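Local atomic coordinates of erythrocyte membrane protein 1 (Plasmodium falciparum, PDB entry 6S8T), a protein that probably binds the host receptor ICAM-1 on the vessel wall through this DBLbeta domain, helping infected erythrocytes to adhere. Residues Cys61-Gln66 with Val145-Lys150; Gln371-Phe376 with Thr402-Leu407. All blocks are in the same frame, centred on the assembly; numbering follows the deposited sequence.

Contact 1 (Cys61-Gln66 with Val145-Lys150); sequences CNITLQ and VQLAAK
Ile-63 reaches from an irregular loop onto helix 137-163 of the DBLbeta domain, a helix-rich, disulfide-braced Duffy-binding-like fold. Its CD1 rests against the root of Leu-147, 3.8 Å from CB, the two side chains crossing at a slant. The other branch turns along the helix: CG2 lies 3.7 Å from CD of Lys-150, whose chain runs past the isoleucine in the opposite direction. With CG1 opposite the backbone N (chi1 180°) and CD1 extended beyond it, one branch serves Leu-147 while CG2 serves Lys-150, three residues further along the helix. Leu-147 answers with CD1, which comes within 3.5 Å of the Thr-64 carbonyl O, a methyl-to-carbonyl van der Waals contact. Across the segments the grip is thus by packing alone. Further out, the disulfide from Cys-61 to Cys-266 ties the loop to helix 246-268, and Gln-146 donates from NE2 to the carbonyl of Gln-259 on that same helix. The Thr-64 hydroxyl is hydrogen-bonded to His-67 ND1. The Lys-150 chain is straight until its last torsion (chi4 -62°), where NZ bends into a long, weak ion pair with Glu-267; just before that bend, CE passes 3.6 Å from the carbonyl O of Cys-61.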
# COMPACT_ATOMS: atom_id res chain seq x y z
N CYS A 61 20.41 11.93 -6.55
CA CYS A 61 20.20 10.86 -7.52
C CYS A 61 21.47 10.08 -7.82
O CYS A 61 21.41 9.10 -8.57
CB CYS A 61 19.64 11.44 -8.82
SG CYS A 61 18.14 12.44 -8.61
N ASN A 62 22.61 10.47 -7.25
CA ASN A 62 23.87 9.76 -7.42
C ASN A 62 24.24 8.93 -6.19
O ASN A 62 25.41 8.55 -6.04
CB ASN A 62 25.00 10.74 -7.75
CG ASN A 62 24.82 11.40 -9.10
OD1 ASN A 62 24.24 10.82 -10.02
ND2 ASN A 62 25.33 12.62 -9.24
N ILE A 63 23.28 8.64 -5.32
CA ILE A 63 23.56 7.82 -4.14
C ILE A 63 23.84 6.39 -4.59
O ILE A 63 23.11 5.82 -5.41
CB ILE A 63 22.40 7.89 -3.14
CG1 ILE A 63 22.70 7.02 -1.91
CG2 ILE A 63 21.09 7.49 -3.78
CD1 ILE A 63 21.66 7.14 -0.81
N THR A 64 24.91 5.81 -4.06
CA THR A 64 25.39 4.50 -4.47
C THR A 64 25.23 3.50 -3.33
O THR A 64 24.64 3.79 -2.28
CB THR A 64 26.84 4.59 -4.94
OG1 THR A 64 27.67 4.99 -3.84
CG2 THR A 64 26.98 5.60 -6.06
N LEU A 65 25.77 2.29 -3.54
CA LEU A 65 25.76 1.26 -2.51
C LEU A 65 26.79 1.51 -1.42
O LEU A 65 26.70 0.91 -0.35
CB LEU A 65 26.00 -0.12 -3.14
CG LEU A 65 24.82 -0.86 -3.78
CD1 LEU A 65 24.22 -0.10 -4.96
CD2 LEU A 65 25.25 -2.26 -4.20
N GLN A 66 27.78 2.37 -1.68
CA GLN A 66 28.77 2.70 -0.66
C GLN A 66 28.19 3.57 0.44
O GLN A 66 28.71 3.56 1.56
CB GLN A 66 29.97 3.39 -1.30
CG GLN A 66 30.75 2.53 -2.27
CD GLN A 66 31.90 3.28 -2.91
OE1 GLN A 66 32.79 2.68 -3.51
NE2 GLN A 66 31.89 4.60 -2.78
N VAL A 145 17.54 5.08 4.31
CA VAL A 145 16.13 5.20 3.92
C VAL A 145 16.02 5.74 2.50
O VAL A 145 15.17 5.30 1.72
CB VAL A 145 15.37 6.07 4.93
CG1 VAL A 145 13.96 6.35 4.44
CG2 VAL A 145 15.33 5.39 6.29
N GLN A 146 16.87 6.71 2.15
CA GLN A 146 16.85 7.25 0.79
C GLN A 146 17.38 6.24 -0.22
O GLN A 146 16.91 6.21 -1.36
CB GLN A 146 17.66 8.54 0.72
CG GLN A 146 16.99 9.73 1.40
CD GLN A 146 17.80 11.01 1.27
OE1 GLN A 146 18.93 11.08 1.75
NE2 GLN A 146 17.23 12.01 0.63
N LEU A 147 18.35 5.42 0.17
CA LEU A 147 18.84 4.37 -0.73
C LEU A 147 17.75 3.34 -1.00
O LEU A 147 17.56 2.93 -2.15
CB LEU A 147 20.08 3.70 -0.15
CG LEU A 147 20.65 2.54 -0.98
CD1 LEU A 147 21.23 3.05 -2.29
CD2 LEU A 147 21.69 1.77 -0.19
N ALA A 148 17.02 2.93 0.03
CA ALA A 148 15.95 1.96 -0.16
C ALA A 148 14.82 2.55 -1.00
O ALA A 148 14.27 1.87 -1.87
CB ALA A 148 15.42 1.48 1.19
N ALA A 149 14.48 3.83 -0.77
CA ALA A 149 13.40 4.46 -1.52
C ALA A 149 13.74 4.57 -3.01
O ALA A 149 12.88 4.36 -3.86
CB ALA A 149 13.09 5.83 -0.93
N LYS A 150 14.99 4.91 -3.33
CA LYS A 150 15.38 5.08 -4.73
C LYS A 150 15.44 3.73 -5.45
O LYS A 150 14.94 3.60 -6.58
CB LYS A 150 16.72 5.80 -4.83
CG LYS A 150 17.32 5.78 -6.23
CD LYS A 150 18.62 6.56 -6.31
CE LYS A 150 19.28 6.39 -7.67
NZ LYS A 150 19.66 4.97 -7.93

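Contact 2 (Gln371-Phe376 with Thr402-Leu407)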
# COMPACT_ATOMS: atom_id res chain seq x y z
N GLN A 371 -17.73 0.95 15.12
CA GLN A 371 -17.16 1.25 16.43
C GLN A 371 -16.69 2.69 16.53
O GLN A 371 -16.69 3.26 17.63
CB GLN A 371 -16.01 0.29 16.73
CG GLN A 371 -16.46 -1.15 16.90
CD GLN A 371 -15.35 -2.06 17.36
OE1 GLN A 371 -15.53 -3.27 17.51
NE2 GLN A 371 -14.18 -1.48 17.60
N ALA A 372 -16.29 3.29 15.41
CA ALA A 372 -15.85 4.68 15.43
C ALA A 372 -16.99 5.62 15.84
O ALA A 372 -16.80 6.51 16.68
CB ALA A 372 -15.30 5.08 14.06
N LYS A 373 -18.17 5.44 15.27
CA LYS A 373 -19.26 6.37 15.54
C LYS A 373 -19.94 6.12 16.88
O LYS A 373 -20.87 6.85 17.22
CB LYS A 373 -20.29 6.32 14.41
CG LYS A 373 -20.98 4.99 14.25
CD LYS A 373 -22.20 5.11 13.35
CE LYS A 373 -21.83 5.60 11.97
NZ LYS A 373 -23.02 5.61 11.07
N ILE A 374 -19.50 5.12 17.64
CA ILE A 374 -20.12 4.76 18.90
C ILE A 374 -19.21 5.06 20.09
O ILE A 374 -19.68 5.53 21.13
CB ILE A 374 -20.54 3.27 18.89
CG1 ILE A 374 -21.89 3.11 18.19
CG2 ILE A 374 -20.58 2.70 20.29
CD1 ILE A 374 -22.44 1.71 18.25
N ALA A 375 -17.91 4.81 19.94
CA ALA A 375 -16.95 5.07 21.02
C ALA A 375 -16.93 6.54 21.39
O ALA A 375 -16.46 7.38 20.62
CB ALA A 375 -15.55 4.60 20.61
N PHE A 376 -17.43 6.87 22.58
CA PHE A 376 -17.47 8.25 23.06
C PHE A 376 -16.09 8.71 23.53
O PHE A 376 -15.07 8.08 23.20
CB PHE A 376 -18.49 8.40 24.19
CG PHE A 376 -19.92 8.32 23.73
CD1 PHE A 376 -20.54 9.42 23.17
CD2 PHE A 376 -20.64 7.15 23.88
CE1 PHE A 376 -21.86 9.35 22.75
CE2 PHE A 376 -21.96 7.07 23.46
CZ PHE A 376 -22.57 8.17 22.90
N THR A 402 -18.91 14.32 7.13
CA THR A 402 -20.07 13.90 6.37
C THR A 402 -21.37 13.96 7.16
O THR A 402 -22.44 13.80 6.57
CB THR A 402 -19.89 12.47 5.85
OG1 THR A 402 -19.81 11.57 6.96
CG2 THR A 402 -18.63 12.36 5.01
N GLY A 403 -21.30 14.17 8.47
CA GLY A 403 -22.48 14.19 9.31
C GLY A 403 -23.04 12.83 9.67
O GLY A 403 -24.01 12.76 10.43
N ASP A 404 -22.45 11.74 9.17
CA ASP A 404 -22.92 10.38 9.46
C ASP A 404 -22.36 9.95 10.81
O ASP A 404 -21.31 9.31 10.89
CB ASP A 404 -22.52 9.43 8.33
CG ASP A 404 -22.63 7.97 8.72
OD1 ASP A 404 -23.64 7.58 9.35
OD2 ASP A 404 -21.70 7.20 8.40
N THR A 405 -23.06 10.32 11.88
CA THR A 405 -22.57 10.08 13.23
C THR A 405 -23.49 9.22 14.09
O THR A 405 -23.16 8.97 15.25
CB THR A 405 -22.31 11.41 13.95
OG1 THR A 405 -23.54 12.15 14.03
CG2 THR A 405 -21.28 12.24 13.19
N THR A 406 -24.63 8.78 13.56
CA THR A 406 -25.57 7.97 14.33
C THR A 406 -25.83 6.64 13.62
O THR A 406 -25.51 6.47 12.44
CB THR A 406 -26.90 8.71 14.55
OG1 THR A 406 -27.50 9.02 13.28
CG2 THR A 406 -26.68 10.00 15.33
N LEU A 407 -26.42 5.70 14.36
CA LEU A 407 -26.80 4.41 13.81
C LEU A 407 -28.14 4.54 13.09
O LEU A 407 -29.18 4.65 13.74
CB LEU A 407 -26.87 3.35 14.90
CG LEU A 407 -25.60 2.56 15.23
CD1 LEU A 407 -24.49 3.48 15.70
CD2 LEU A 407 -25.90 1.49 16.27
O HOH W 1 -20.88 9.49 16.39
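Lys-373 passes its aliphatic chain slantwise across Leu-407, CD standing 3.7 Å from the leucine CD1, and carries its ammonium group on to the backbone and carboxylate beyond. NZ is held by two acceptors. Asp-404 OD1 receives it at 2.7 Å in a salt bridge, on the syn side and 31° out of the carboxylate plane, while the Thr-406 carbonyl O takes a second bond at 3.0 Å, with NZ above the carbonyl plane. The bend at chi3 (60°) turns the lysine tip toward this pair. Lys-373 lies at the C-terminal end of the long helix 335-372, and its acceptors belong to the loop after helix 388-402, so the contact clasps the end of a long helix to the exit of the next one in this helical DBLbeta domain. That exit is marked by Gly-403, the first residue to leave the helix, with positive phi; Asp-404 then centres an inverse gamma turn. A water bridges the two backbones, its O 2.8 Å from Lys-373 O and 2.6 Å from Thr-405 O. It lies between these two carbonyl oxygens, 3.7 Å apart, and gives a proton to each, which probably offsets their mutual repulsion. Leu-407 also meets Ile-374, the side chains crossing at about a right angle: its CD1 lies 3.6 Å from Ile-374 CG1 and 3.7 Å from Ile-374 CD1.

The two contacts lie on opposite sides of the chain's centre, their own centres 44 Å apart and their nearest atoms about 31 Å apart, so neither touches the other. They follow in series along the chain: contact 1 closes before contact 2 opens. Contact 1, 21 Å from the chain's centre, is partly buried and held by van der Waals packing, pinning an early loop beside the Cys-61 to Cys-266 disulfide. Contact 2, 26 Å from the chain's centre, is a surface contact that combines a salt bridge, a backbone carbonyl, a water and the packing of Leu-407 to join neighbouring helix ends. The assembly is a single chain without ICAM-1, and neither contact is assigned to the receptor-binding surface.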